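Local structure of serpin (Taeniopygia guttata, 5HGC) at residues V40-S43 with T44-M48; I142-Y145 with I146-K149; F81-L84 with I85-N89. The protein probably inhibits serine proteases and binds the steroid hormone cortisol. All blocks are in the same frame, centred on the assembly; numbering follows the deposited sequence.

Contact 1 of 3, residues V40-S43 with T44-M48; sequences VSIS and TAFAM. Unlike the reference sequence in segment 44-48: T44 (reference Ala).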
ATOM      1  N   VAL A  40      -2.478   0.996  -3.572  1.00 24.13           N
ATOM      2  CA  VAL A  40      -2.455   0.877  -5.003  1.00 22.35           C
ATOM      3  C   VAL A  40      -2.550  -0.583  -5.426  1.00 23.87           C
ATOM      4  O   VAL A  40      -3.246  -0.874  -6.398  1.00 26.24           O
ATOM      5  CB  VAL A  40      -1.236   1.564  -5.641  1.00 22.05           C
ATOM      6  CG1 VAL A  40       0.130   0.945  -5.190  1.00 18.63           C
ATOM      7  CG2 VAL A  40      -1.474   1.711  -7.145  1.00 22.00           C
ATOM      8  N   SER A  41      -1.885  -1.467  -4.676  1.00 21.55           N
ATOM      9  CA  SER A  41      -1.914  -2.873  -4.889  1.00 22.32           C
ATOM     10  C   SER A  41      -3.327  -3.455  -4.667  1.00 23.78           C
ATOM     11  O   SER A  41      -3.800  -4.223  -5.507  1.00 23.08           O
ATOM     12  CB  SER A  41      -0.864  -3.536  -4.017  1.00 25.19           C
ATOM     13  OG  SER A  41      -1.184  -4.901  -3.839  1.00 32.92           O
ATOM     14  N   ILE A  42      -4.030  -3.049  -3.601  1.00 23.86           N
ATOM     15  CA  ILE A  42      -5.403  -3.528  -3.392  1.00 24.62           C
ATOM     16  C   ILE A  42      -6.263  -3.009  -4.504  1.00 24.89           C
ATOM     17  O   ILE A  42      -6.994  -3.775  -5.126  1.00 24.90           O
ATOM     18  CB  ILE A  42      -6.000  -3.187  -2.017  1.00 23.45           C
ATOM     19  CG1 ILE A  42      -5.174  -3.901  -0.948  1.00 22.61           C
ATOM     20  CG2 ILE A  42      -7.499  -3.521  -1.942  1.00 21.37           C
ATOM     21  CD1 ILE A  42      -5.450  -3.354   0.442  1.00 22.39           C
ATOM     22  N   SER A  43      -6.152  -1.727  -4.800  1.00 26.91           N
ATOM     23  CA  SER A  43      -7.062  -1.174  -5.788  1.00 27.79           C
ATOM     24  C   SER A  43      -6.873  -1.913  -7.087  1.00 28.40           C
ATOM     25  O   SER A  43      -7.837  -2.198  -7.767  1.00 28.11           O
ATOM     26  CB  SER A  43      -6.802   0.290  -6.050  1.00 26.63           C
ATOM     27  OG  SER A  43      -7.348   1.042  -5.033  1.00 28.26           O
ATOM     28  N   THR A  44      -5.623  -2.205  -7.417  1.00 28.39           N
ATOM     29  CA  THR A  44      -5.282  -2.817  -8.683  1.00 30.16           C
ATOM     30  C   THR A  44      -5.789  -4.271  -8.743  1.00 29.42           C
ATOM     31  O   THR A  44      -6.336  -4.627  -9.774  1.00 31.46           O
ATOM     32  CB  THR A  44      -3.777  -2.708  -8.915  1.00 32.50           C
ATOM     33  OG1 THR A  44      -3.418  -1.322  -8.928  1.00 37.85           O
ATOM     34  CG2 THR A  44      -3.393  -3.292 -10.204  1.00 37.99           C
ATOM     35  N   ALA A  45      -5.653  -5.063  -7.655  1.00 27.00           N
ATOM     36  CA  ALA A  45      -6.078  -6.464  -7.640  1.00 26.85           C
ATOM     37  C   ALA A  45      -7.587  -6.519  -7.903  1.00 31.44           C
ATOM     38  O   ALA A  45      -8.029  -7.289  -8.766  1.00 33.94           O
ATOM     39  CB  ALA A  45      -5.730  -7.154  -6.338  1.00 24.84           C
ATOM     40  N   PHE A  46      -8.362  -5.639  -7.251  1.00 30.10           N
ATOM     41  CA  PHE A  46      -9.816  -5.601  -7.447  1.00 28.05           C
ATOM     42  C   PHE A  46     -10.331  -5.088  -8.757  1.00 28.97           C
ATOM     43  O   PHE A  46     -11.331  -5.605  -9.254  1.00 29.42           O
ATOM     44  CB  PHE A  46     -10.540  -4.969  -6.255  1.00 28.62           C
ATOM     45  CG  PHE A  46     -10.780  -5.966  -5.186  1.00 27.56           C
ATOM     46  CD1 PHE A  46      -9.777  -6.271  -4.277  1.00 28.30           C
ATOM     47  CD2 PHE A  46     -11.938  -6.717  -5.195  1.00 27.07           C
ATOM     48  CE1 PHE A  46      -9.958  -7.305  -3.365  1.00 32.34           C
ATOM     49  CE2 PHE A  46     -12.141  -7.740  -4.282  1.00 28.67           C
ATOM     50  CZ  PHE A  46     -11.155  -8.036  -3.359  1.00 31.81           C
ATOM     51  N   ALA A  47      -9.648  -4.110  -9.339  1.00 27.62           N
ATOM     52  CA  ALA A  47     -10.057  -3.587 -10.628  1.00 28.84           C
ATOM     53  C   ALA A  47      -9.894  -4.719 -11.630  1.00 32.66           C
ATOM     54  O   ALA A  47     -10.749  -4.947 -12.477  1.00 30.62           O
ATOM     55  CB  ALA A  47      -9.196  -2.405 -11.021  1.00 28.86           C
ATOM     56  N   MET A  48      -8.811  -5.472 -11.473  1.00 33.44           N
ATOM     57  CA  MET A  48      -8.568  -6.636 -12.276  1.00 33.38           C
ATOM     58  C   MET A  48      -9.710  -7.673 -12.187  1.00 33.53           C
ATOM     59  O   MET A  48     -10.159  -8.156 -13.234  1.00 32.16           O
ATOM     60  CB  MET A  48      -7.233  -7.190 -11.874  1.00 36.19           C
ATOM     61  CG  MET A  48      -6.714  -8.285 -12.747  1.00 37.31           C
ATOM     62  SD  MET A  48      -6.288  -9.581 -11.608  1.00 56.68           S
ATOM     63  CE  MET A  48      -7.865 -10.411 -11.560  1.00 36.00           C
TER
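F46 turns the edge of its phenyl ring towards I42, one helical turn earlier: I42 O lies close to the ring plane, 3.8 Å from F46 CD1. The branch methyl of I42 comes to the same corner of the ring, where I42 CG2 lies 4.3 Å from F46 CD1, so this apolar touch is loose; L65 and F297, distant in sequence, also pack against the F46 side chain. The carbonyl is well occupied by the helix itself, since F46 N donates to I42 O in a nearly straight bond of 3.1 Å.

The tighter feature is at V40 and T44, whose side chains run side by side. V40 O receives two donors from T44, the backbone N at 2.9 Å and the hydroxyl OG1 at 2.6 Å, and they arrive from opposite faces of the carbonyl plane. This is the familiar bond of a threonine to the carbonyl four residues back; chi1 of -60° sets OG1 beside the backbone N, from where it reaches V40 O, and the bond satisfies a buried hydroxyl within the helix.

The residues of 40-48, on helix 39-52 (helix B of the serpin fold), are buried. I42 and S43 pack on helix 12-29, M48 on helix 113-123, and T44 and A47 on helices 74-89 and 113-123, while the hydroxyl of S41 makes a weak hydrogen bond to S171 in strand 167-176.

Contact 2 of 3, residues I142-Y145 with I146-K149; sequences INDY and IERK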
ATOM      1  N   ILE A 142       2.046 -22.330  -3.097  1.00 28.94           N
ATOM      2  CA  ILE A 142       1.705 -20.921  -3.095  1.00 30.53           C
ATOM      3  C   ILE A 142       2.787 -20.074  -2.407  1.00 34.53           C
ATOM      4  O   ILE A 142       3.193 -19.032  -2.951  1.00 38.57           O
ATOM      5  CB  ILE A 142       0.312 -20.650  -2.500  1.00 28.09           C
ATOM      6  CG1 ILE A 142      -0.758 -21.284  -3.386  1.00 26.00           C
ATOM      7  CG2 ILE A 142       0.057 -19.147  -2.417  1.00 27.46           C
ATOM      8  CD1 ILE A 142      -2.117 -21.295  -2.755  1.00 25.25           C
ATOM      9  N   ASN A 143       3.249 -20.519  -1.237  1.00 32.45           N
ATOM     10  CA  ASN A 143       4.245 -19.771  -0.472  1.00 33.10           C
ATOM     11  C   ASN A 143       5.615 -19.761  -1.121  1.00 33.44           C
ATOM     12  O   ASN A 143       6.350 -18.757  -1.039  1.00 32.59           O
ATOM     13  CB  ASN A 143       4.317 -20.281   0.954  1.00 33.21           C
ATOM     14  CG  ASN A 143       3.031 -20.029   1.723  1.00 33.56           C
ATOM     15  OD1 ASN A 143       2.338 -19.001   1.512  1.00 39.61           O
ATOM     16  ND2 ASN A 143       2.677 -20.971   2.606  1.00 30.04           N
ATOM     17  N   ASP A 144       5.933 -20.854  -1.808  1.00 33.11           N
ATOM     18  CA  ASP A 144       7.131 -20.918  -2.616  1.00 36.14           C
ATOM     19  C   ASP A 144       7.053 -19.951  -3.782  1.00 36.70           C
ATOM     20  O   ASP A 144       8.081 -19.375  -4.201  1.00 34.07           O
ATOM     21  CB  ASP A 144       7.352 -22.328  -3.140  1.00 47.41           C
ATOM     22  CG  ASP A 144       7.813 -23.295  -2.043  1.00 59.92           C
ATOM     23  OD1 ASP A 144       8.181 -22.833  -0.924  1.00 66.11           O
ATOM     24  OD2 ASP A 144       7.796 -24.519  -2.306  1.00 61.25           O
ATOM     25  N   TYR A 145       5.829 -19.774  -4.293  1.00 33.70           N
ATOM     26  CA  TYR A 145       5.596 -18.897  -5.406  1.00 30.94           C
ATOM     27  C   TYR A 145       5.856 -17.446  -4.992  1.00 31.67           C
ATOM     28  O   TYR A 145       6.623 -16.716  -5.689  1.00 29.98           O
ATOM     29  CB  TYR A 145       4.203 -19.093  -5.951  1.00 26.52           C
ATOM     30  CG  TYR A 145       3.807 -17.993  -6.865  1.00 27.42           C
ATOM     31  CD1 TYR A 145       4.340 -17.903  -8.178  1.00 24.22           C
ATOM     32  CD2 TYR A 145       2.898 -16.976  -6.416  1.00 26.63           C
ATOM     33  CE1 TYR A 145       3.966 -16.856  -9.008  1.00 23.85           C
ATOM     34  CE2 TYR A 145       2.546 -15.921  -7.238  1.00 24.61           C
ATOM     35  CZ  TYR A 145       3.073 -15.889  -8.527  1.00 24.44           C
ATOM     36  OH  TYR A 145       2.667 -14.900  -9.329  1.00 25.98           O
ATOM     37  N   ILE A 146       5.259 -17.052  -3.856  1.00 31.28           N
ATOM     38  CA  ILE A 146       5.446 -15.695  -3.293  1.00 31.31           C
ATOM     39  C   ILE A 146       6.896 -15.471  -2.958  1.00 30.89           C
ATOM     40  O   ILE A 146       7.433 -14.410  -3.265  1.00 31.49           O
ATOM     41  CB  ILE A 146       4.582 -15.398  -2.056  1.00 34.60           C
ATOM     42  CG1 ILE A 146       3.126 -15.877  -2.278  1.00 40.11           C
ATOM     43  CG2 ILE A 146       4.628 -13.908  -1.688  1.00 31.73           C
ATOM     44  CD1 ILE A 146       2.311 -15.158  -3.345  1.00 37.61           C
ATOM     45  N   GLU A 147       7.537 -16.473  -2.375  1.00 30.71           N
ATOM     46  CA  GLU A 147       8.927 -16.345  -2.032  1.00 36.30           C
ATOM     47  C   GLU A 147       9.828 -16.146  -3.248  1.00 37.58           C
ATOM     48  O   GLU A 147      10.733 -15.301  -3.230  1.00 40.75           O
ATOM     49  CB  GLU A 147       9.381 -17.536  -1.211  1.00 42.79           C
ATOM     50  CG  GLU A 147      10.863 -17.502  -0.862  1.00 47.54           C
ATOM     51  CD  GLU A 147      11.225 -18.646   0.049  1.00 57.63           C
ATOM     52  OE1 GLU A 147      10.283 -19.337   0.523  1.00 59.51           O
ATOM     53  OE2 GLU A 147      12.439 -18.845   0.292  1.00 58.10           O
ATOM     54  N   ARG A 148       9.572 -16.906  -4.297  1.00 34.90           N
ATOM     55  CA  ARG A 148      10.452 -16.886  -5.438  1.00 39.65           C
ATOM     56  C   ARG A 148      10.262 -15.569  -6.191  1.00 37.85           C
ATOM     57  O   ARG A 148      11.225 -14.957  -6.672  1.00 38.34           O
ATOM     58  CB  ARG A 148      10.193 -18.107  -6.330  1.00 42.40           C
ATOM     59  CG  ARG A 148      11.242 -18.263  -7.389  1.00 49.63           C
ATOM     60  CD  ARG A 148      11.402 -19.684  -7.874  1.00 61.46           C
ATOM     61  NE  ARG A 148      12.524 -19.712  -8.820  1.00 72.35           N
ATOM     62  CZ  ARG A 148      12.978 -20.775  -9.493  1.00 82.48           C
ATOM     63  NH1 ARG A 148      12.441 -22.005  -9.374  1.00 79.34           N
ATOM     64  NH2 ARG A 148      14.006 -20.591 -10.311  1.00 85.51           N
ATOM     65  N   LYS A 149       9.005 -15.141  -6.247  1.00 37.42           N
ATOM     66  CA  LYS A 149       8.553 -13.961  -6.973  1.00 35.19           C
ATOM     67  C   LYS A 149       9.171 -12.706  -6.304  1.00 35.86           C
ATOM     68  O   LYS A 149       9.468 -11.730  -6.978  1.00 34.71           O
ATOM     69  CB  LYS A 149       7.003 -13.969  -6.957  1.00 35.48           C
ATOM     70  CG  LYS A 149       6.220 -13.474  -8.168  1.00 43.02           C
ATOM     71  CD  LYS A 149       6.879 -13.676  -9.521  1.00 48.07           C
ATOM     72  CE  LYS A 149       5.936 -13.322 -10.665  1.00 60.08           C
ATOM     73  NZ  LYS A 149       5.586 -11.904 -11.025  1.00 60.63           N
TER
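Y145 and K149 run side by side down one flank of the helix, the lysine chain following the phenol ring obliquely, neither squarely over its face nor at its edge. K149 CG lies 4.0 Å from Y145 CZ, and further along K149 CE is 3.9 Å from Y145 OH. The lysine chain bends at chi2 (31°) and again at chi4, which keeps it beside the ring. Both polar ends turn to E126, the tyrosine hydroxyl by a hydrogen bond and the lysine NZ by a long, weak ion pair.

I146 meets the same ring from another direction. Its side chain slants across the tyrosine, and I146 CD1 comes to 3.6 Å from Y145 CD2. With CG1 set beside its own backbone N (chi1 -45°), I146 also leans back over the preceding turn, where I146 CG1 is 3.2 Å from I142 O.

These residues belong to helix 135-149, the helix F that lies across sheet A in serpins. I142, Y145, I146 and part of K149 face the sheet: Y145, I146 and K149 press on F172 of strand 167-176, I142 reaches L168 of that strand, and F128 makes a T-shaped contact with the tyrosine ring.

The outward face carries charge. D144 OD1 and E147 OE1 stand 4.3 Å apart, a pair of like charges that probably repel mildly; a long, weak ion pair from D144 to K140 may relieve part of this. N143, by contrast, accepts a hydrogen bond through OD1 from the backbone N of V158.

Contact 3 of 3, residues F81-L84 with I85-N89; sequences FHNL and IHMLN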
ATOM      1  N   PHE A  81      -5.384   1.918 -14.732  1.00 28.43           N
ATOM      2  CA  PHE A  81      -4.626   1.006 -13.913  1.00 27.80           C
ATOM      3  C   PHE A  81      -3.543   0.341 -14.734  1.00 27.98           C
ATOM      4  O   PHE A  81      -2.474   0.080 -14.207  1.00 26.05           O
ATOM      5  CB  PHE A  81      -5.505  -0.050 -13.276  1.00 27.62           C
ATOM      6  CG  PHE A  81      -6.244   0.428 -12.090  1.00 27.33           C
ATOM      7  CD1 PHE A  81      -5.551   0.739 -10.883  1.00 27.72           C
ATOM      8  CD2 PHE A  81      -7.659   0.567 -12.135  1.00 26.79           C
ATOM      9  CE1 PHE A  81      -6.266   1.216  -9.769  1.00 26.17           C
ATOM     10  CE2 PHE A  81      -8.367   1.026 -11.010  1.00 24.64           C
ATOM     11  CZ  PHE A  81      -7.673   1.338  -9.829  1.00 24.41           C
ATOM     12  N   HIS A  82      -3.783   0.073 -16.022  1.00 26.14           N
ATOM     13  CA  HIS A  82      -2.654  -0.452 -16.793  1.00 26.26           C
ATOM     14  C   HIS A  82      -1.471   0.570 -16.832  1.00 25.68           C
ATOM     15  O   HIS A  82      -0.248   0.249 -16.786  1.00 24.29           O
ATOM     16  CB  HIS A  82      -3.061  -0.831 -18.219  1.00 24.99           C
ATOM     17  CG  HIS A  82      -1.882  -1.164 -19.067  1.00 26.13           C
ATOM     18  ND1 HIS A  82      -1.139  -2.314 -18.878  1.00 29.14           N
ATOM     19  CD2 HIS A  82      -1.230  -0.452 -20.010  1.00 28.10           C
ATOM     20  CE1 HIS A  82      -0.098  -2.310 -19.692  1.00 28.60           C
ATOM     21  NE2 HIS A  82      -0.141  -1.204 -20.406  1.00 29.87           N
ATOM     22  N   ASN A  83      -1.834   1.828 -16.970  1.00 26.56           N
ATOM     23  CA  ASN A  83      -0.813   2.850 -17.090  1.00 27.26           C
ATOM     24  C   ASN A  83      -0.089   2.976 -15.748  1.00 26.01           C
ATOM     25  O   ASN A  83       1.152   3.046 -15.702  1.00 27.40           O
ATOM     26  CB  ASN A  83      -1.460   4.145 -17.567  1.00 27.19           C
ATOM     27  CG  ASN A  83      -0.487   5.303 -17.727  1.00 27.21           C
ATOM     28  OD1 ASN A  83      -0.916   6.404 -17.530  1.00 28.20           O
ATOM     29  ND2 ASN A  83       0.785   5.073 -18.100  1.00 24.90           N
ATOM     30  N   LEU A  84      -0.861   2.936 -14.670  1.00 24.33           N
ATOM     31  CA  LEU A  84      -0.298   2.949 -13.343  1.00 24.93           C
ATOM     32  C   LEU A  84       0.656   1.789 -13.074  1.00 26.26           C
ATOM     33  O   LEU A  84       1.794   2.038 -12.662  1.00 27.86           O
ATOM     34  CB  LEU A  84      -1.440   2.999 -12.333  1.00 26.90           C
ATOM     35  CG  LEU A  84      -1.192   3.103 -10.842  1.00 26.02           C
ATOM     36  CD1 LEU A  84      -0.292   4.317 -10.516  1.00 24.79           C
ATOM     37  CD2 LEU A  84      -2.588   3.255 -10.277  1.00 25.30           C
ATOM     38  N   ILE A  85       0.249   0.531 -13.320  1.00 28.14           N
ATOM     39  CA  ILE A  85       1.146  -0.603 -13.033  1.00 30.20           C
ATOM     40  C   ILE A  85       2.375  -0.529 -13.907  1.00 29.65           C
ATOM     41  O   ILE A  85       3.492  -0.814 -13.460  1.00 29.85           O
ATOM     42  CB  ILE A  85       0.519  -2.001 -13.267  1.00 33.26           C
ATOM     43  CG1 ILE A  85      -0.802  -2.126 -12.589  1.00 35.22           C
ATOM     44  CG2 ILE A  85       1.385  -3.155 -12.714  1.00 29.61           C
ATOM     45  CD1 ILE A  85      -1.602  -3.212 -13.269  1.00 43.49           C
ATOM     46  N   HIS A  86       2.167  -0.171 -15.163  1.00 30.32           N
ATOM     47  CA  HIS A  86       3.286  -0.068 -16.076  1.00 36.50           C
ATOM     48  C   HIS A  86       4.340   0.919 -15.519  1.00 36.67           C
ATOM     49  O   HIS A  86       5.534   0.627 -15.484  1.00 37.30           O
ATOM     50  CB  HIS A  86       2.787   0.310 -17.485  1.00 40.93           C
ATOM     51  CG  HIS A  86       3.885   0.430 -18.495  1.00 50.63           C
ATOM     52  ND1 HIS A  86       4.612   1.593 -18.675  1.00 54.91           N
ATOM     53  CD2 HIS A  86       4.404  -0.476 -19.357  1.00 52.71           C
ATOM     54  CE1 HIS A  86       5.528   1.402 -19.605  1.00 57.01           C
ATOM     55  NE2 HIS A  86       5.419   0.155 -20.037  1.00 58.51           N
ATOM     56  N   MET A  87       3.884   2.063 -15.027  1.00 34.75           N
ATOM     57  CA  MET A  87       4.814   3.053 -14.499  1.00 34.84           C
ATOM     58  C   MET A  87       5.482   2.690 -13.219  1.00 35.04           C
ATOM     59  O   MET A  87       6.682   2.917 -13.107  1.00 36.49           O
ATOM     60  CB  MET A  87       4.154   4.393 -14.391  1.00 35.60           C
ATOM     61  CG  MET A  87       3.938   4.860 -15.819  1.00 41.69           C
ATOM     62  SD  MET A  87       3.430   6.551 -15.926  1.00 48.12           S
ATOM     63  CE  MET A  87       5.066   7.255 -15.569  1.00 40.26           C
ATOM     64  N   LEU A  88       4.717   2.090 -12.295  1.00 30.73           N
ATOM     65  CA  LEU A  88       5.234   1.615 -11.022  1.00 27.36           C
ATOM     66  C   LEU A  88       6.184   0.433 -11.141  1.00 29.76           C
ATOM     67  O   LEU A  88       7.175   0.335 -10.385  1.00 28.63           O
ATOM     68  CB  LEU A  88       4.087   1.271 -10.065  1.00 24.19           C
ATOM     69  CG  LEU A  88       3.175   2.446  -9.740  1.00 24.50           C
ATOM     70  CD1 LEU A  88       2.022   1.922  -8.898  1.00 20.41           C
ATOM     71  CD2 LEU A  88       3.968   3.569  -9.072  1.00 21.20           C
ATOM     72  N   ASN A  89       5.883  -0.463 -12.081  1.00 32.85           N
ATOM     73  CA  ASN A  89       6.710  -1.649 -12.254  1.00 34.63           C
ATOM     74  C   ASN A  89       7.827  -1.524 -13.204  1.00 36.04           C
ATOM     75  O   ASN A  89       8.740  -2.297 -13.072  1.00 36.25           O
ATOM     76  CB  ASN A  89       5.882  -2.898 -12.524  1.00 34.11           C
ATOM     77  CG  ASN A  89       5.186  -3.377 -11.265  1.00 36.13           C
ATOM     78  OD1 ASN A  89       5.383  -2.802 -10.179  1.00 35.61           O
ATOM     79  ND2 ASN A  89       4.339  -4.378 -11.396  1.00 34.12           N
TER
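L84 meets L88 because the two leucines start their side chains differently: L84 sends CG opposite its own N (chi1 -176°), while L88 keeps CG beside its N (chi1 -60°). The chains then point the same way, one turn apart, with L84 CD1 3.7 Å from L88 CD1. L88 CG also lies beyond the carbonyl oxygen of the earlier leucine, 3.3 Å from L84 O, which accepts the bond from L88 N. Replacing L84 by an alanine would probably open a gap beside L88, whose CD1 would lose its methyl partner.

N83 and M87 make a second pair in the same fashion. The methionine bends at its last torsion (chi3 75°), and M87 SD lies alongside the asparagine amide, 3.7 Å from N83 ND2. That amide is turned and fixed by the N-terminal segment: ND2 donates to E4 O, and OD1 accepts from A8 N. I85 CG1 sits 3.2 Å from F81 O, the acceptor of its own N-H.

Helix 74-89 also supplies E74, K75 and H78 to the aminosugar pocket, in the turns just before this contact. The chemistry here divides by face: L84 and L88 touch through methyls and I85 packs outward on T44 of helix 39-52 and on Y123, whereas the amide of N83 and the ring of H82, whose ND1 bonds L122 O, spend their polarity on backbone groups of other segments.

Taken from the N terminus, the contacts occur in series as contact 1, contact 3 and contact 2; none nests in or crosses another, and none closes a loop, since each spans successive turns of a single helix. Contacts 1 and 3 meet directly: V40 packs on L84, T44 on F81 and I85, and A47 on F81, which joins helix 39-52 to helix 74-89. Contact 2 touches neither, its nearest atoms being about 11 Å from contact 1 and about 8 Å from contact 3. Strand 167-176 bridges the separation between contacts 1 and 2, meeting S41 through a weak hydrogen bond with S171 and helix 135-149 through F172, as expected for a serpin sheet A held between helices B and F.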